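Local coordinates for uncharacterized NTF2-like protein (Cytophaga hutchinsonii ATCC 33406, PDB 3F40) that is of unknown function but belongs to the NTF2-like superfamily, with a SnoaL-like domain in which helices pack against a curved mixed beta sheet, at residues F15-A18 and L19-N23. Numbering follows the deposited sequence.
Sequences FIHA and LNTEN
The methyl CG2 of T21 sits over one face of the H17 imidazole, 4.0 Å from the ring centroid and 28° off its normal, a CH-pi contact one turn apart at the end of helix 8-20. With CG anti to the backbone N (chi1 -178°), the H17 ring is laid along the helix in the direction of its C-terminal end, where T21 can cover it. The T21 hydroxyl turns back to the chain: OG1 donates to H17 O at 2.8 Å, while T21 N meets the same oxygen from the opposite face of the carbonyl plane, so two donors grip one acceptor. On the buried side, L19 crosses F15 at a slant, its CG over one face of the ring and CD1 3.6 Å from F15 CE2; both side chains also touch A27 of helix 24-29. I16 and N20 run side by side, I16 CG2 lying 3.8 Å from N20 ND2. The N20 amide joins helix to sheet, OD1 accepting from Y61 N on strand 60-69 and ND2 donating to a water that also bonds weakly to H17 ND1. A leucine in place of N20 would probably leave Y61 N without this acceptor and the water without its amide donor. E22, at positive phi, completes a Schellman motif, with N23 N bonded to A18 O (2.8 Å) and E22 N to L19 O. N23 OD1 then caps A26 N. The carbonyls of H17, A18 and L19 thus find donors within T21-N23, letting one helix stop and the next begin within a few residues.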
ATOM      1  N   PHE A  15     -16.253  -7.774  -2.342  1.00 11.15           N
ATOM      2  CA  PHE A  15     -16.319  -7.122  -1.011  1.00 11.02           C
ATOM      3  C   PHE A  15     -16.384  -5.618  -1.161  1.00 11.56           C
ATOM      4  O   PHE A  15     -17.218  -4.953  -0.537  1.00 12.66           O
ATOM      5  CB  PHE A  15     -15.098  -7.557  -0.160  1.00 11.97           C
ATOM      6  CG  PHE A  15     -15.043  -6.929   1.203  1.00 11.16           C
ATOM      7  CD1 PHE A  15     -15.954  -7.308   2.183  1.00 12.71           C
ATOM      8  CD2 PHE A  15     -14.076  -6.002   1.538  1.00 12.03           C
ATOM      9  CE1 PHE A  15     -15.922  -6.732   3.433  1.00 12.40           C
ATOM     10  CE2 PHE A  15     -14.046  -5.450   2.794  1.00 14.27           C
ATOM     11  CZ  PHE A  15     -14.968  -5.824   3.737  1.00 12.95           C
ATOM     12  N   ILE A  16     -15.518  -5.067  -2.008  1.00 10.82           N
ATOM     13  CA  ILE A  16     -15.511  -3.635  -2.228  1.00 12.27           C
ATOM     14  C   ILE A  16     -16.838  -3.197  -2.856  1.00 12.32           C
ATOM     15  O   ILE A  16     -17.392  -2.174  -2.444  1.00 12.75           O
ATOM     16  CB  ILE A  16     -14.346  -3.175  -3.102  1.00 11.92           C
ATOM     17  CG1 ILE A  16     -13.029  -3.499  -2.417  1.00 12.95           C
ATOM     18  CG2 ILE A  16     -14.448  -1.699  -3.420  1.00 14.39           C
ATOM     19  CD1 ILE A  16     -12.817  -2.825  -1.063  1.00 14.15           C
ATOM     20  N   HIS A  17     -17.362  -3.976  -3.808  1.00 11.59           N
ATOM     21  CA  HIS A  17     -18.657  -3.623  -4.432  1.00 12.21           C
ATOM     22  C   HIS A  17     -19.789  -3.633  -3.419  1.00 12.44           C
ATOM     23  O   HIS A  17     -20.668  -2.763  -3.455  1.00 13.52           O
ATOM     24  CB  HIS A  17     -18.980  -4.577  -5.570  1.00 12.99           C
ATOM     25  CG  HIS A  17     -20.242  -4.234  -6.266  1.00 12.22           C
ATOM     26  ND1 HIS A  17     -20.373  -3.086  -7.008  1.00 16.15           N
ATOM     27  CD2 HIS A  17     -21.431  -4.869  -6.311  1.00 12.54           C
ATOM     28  CE1 HIS A  17     -21.603  -3.041  -7.504  1.00 13.81           C
ATOM     29  NE2 HIS A  17     -22.267  -4.092  -7.078  1.00 13.25           N
ATOM     30  N   ALA A  18     -19.768  -4.629  -2.548  1.00 12.09           N
ATOM     31  CA  ALA A  18     -20.765  -4.701  -1.493  1.00 13.00           C
ATOM     32  C   ALA A  18     -20.690  -3.454  -0.601  1.00 13.22           C
ATOM     33  O   ALA A  18     -21.705  -2.832  -0.279  1.00 13.60           O
ATOM     34  CB  ALA A  18     -20.632  -5.996  -0.694  1.00 12.70           C
ATOM     35  N   LEU A  19     -19.513  -3.039  -0.193  1.00 12.17           N
ATOM     36  CA  LEU A  19     -19.416  -1.832   0.634  1.00 12.31           C
ATOM     37  C   LEU A  19     -19.902  -0.601  -0.137  1.00 13.22           C
ATOM     38  O   LEU A  19     -20.637   0.245   0.381  1.00 12.83           O
ATOM     39  CB  LEU A  19     -17.976  -1.629   1.113  1.00 12.50           C
ATOM     40  CG  LEU A  19     -17.419  -2.674   2.064  1.00 12.14           C
ATOM     41  CD1 LEU A  19     -15.941  -2.430   2.329  1.00 13.13           C
ATOM     42  CD2 LEU A  19     -18.199  -2.699   3.376  1.00 14.06           C
ATOM     43  N   ASN A  20     -19.518  -0.503  -1.391  1.00 13.54           N
ATOM     44  CA  ASN A  20     -19.882   0.681  -2.191  1.00 13.74           C
ATOM     45  C   ASN A  20     -21.378   0.815  -2.413  1.00 14.90           C
ATOM     46  O   ASN A  20     -21.890   1.915  -2.525  1.00 17.07           O
ATOM     47  CB  ASN A  20     -19.172   0.685  -3.544  1.00 14.47           C
ATOM     48  CG  ASN A  20     -17.771   1.236  -3.461  1.00 13.86           C
ATOM     49  OD1 ASN A  20     -17.430   1.905  -2.493  1.00 16.63           O
ATOM     50  ND2 ASN A  20     -16.929   0.955  -4.478  1.00 14.73           N
ATOM     51  N   THR A  21     -22.041  -0.320  -2.454  1.00 13.64           N
ATOM     52  CA  THR A  21     -23.487  -0.339  -2.664  1.00 14.44           C
ATOM     53  C   THR A  21     -24.231  -0.487  -1.348  1.00 14.90           C
ATOM     54  O   THR A  21     -25.431  -0.754  -1.302  1.00 14.44           O
ATOM     55  CB  THR A  21     -23.907  -1.430  -3.633  1.00 15.18           C
ATOM     56  OG1 THR A  21     -23.467  -2.721  -3.166  1.00 15.13           O
ATOM     57  CG2 THR A  21     -23.373  -1.095  -5.060  1.00 15.70           C
ATOM     58  N   GLU A  22     -23.515  -0.241  -0.267  1.00 14.13           N
ATOM     59  CA  GLU A  22     -24.080  -0.275   1.078  1.00 14.86           C
ATOM     60  C   GLU A  22     -24.840  -1.593   1.307  1.00 15.35           C
ATOM     61  O   GLU A  22     -25.925  -1.615   1.911  1.00 17.10           O
ATOM     62  CB  GLU A  22     -24.917   1.003   1.384  1.00 14.31           C
ATOM     63  CG  GLU A  22     -24.079   2.268   1.294  1.00 15.12           C
ATOM     64  CD  GLU A  22     -24.770   3.522   1.910  1.00 11.69           C
ATOM     65  OE1 GLU A  22     -25.975   3.440   2.356  1.00 24.24           O
ATOM     66  OE2 GLU A  22     -24.088   4.583   1.896  1.00 16.31           O
ATOM     67  N   ASN A  23     -24.300  -2.685   0.759  1.00 16.20           N
ATOM     68  CA  ASN A  23     -24.800  -4.027   0.993  1.00 15.67           C
ATOM     69  C   ASN A  23     -23.975  -4.739   2.051  1.00 16.25           C
ATOM     70  O   ASN A  23     -23.068  -5.543   1.762  1.00 16.18           O
ATOM     71  CB  ASN A  23     -24.850  -4.840  -0.291  1.00 16.32           C
ATOM     72  CG  ASN A  23     -25.692  -6.124  -0.131  1.00 16.66           C
ATOM     73  OD1 ASN A  23     -25.939  -6.615   0.972  1.00 21.81           O
ATOM     74  ND2 ASN A  23     -26.098  -6.707  -1.273  1.00 20.85           N
TER
HETATM   75  O   HOH W   1     -18.565  -0.295  -6.923  1.00 26.19           O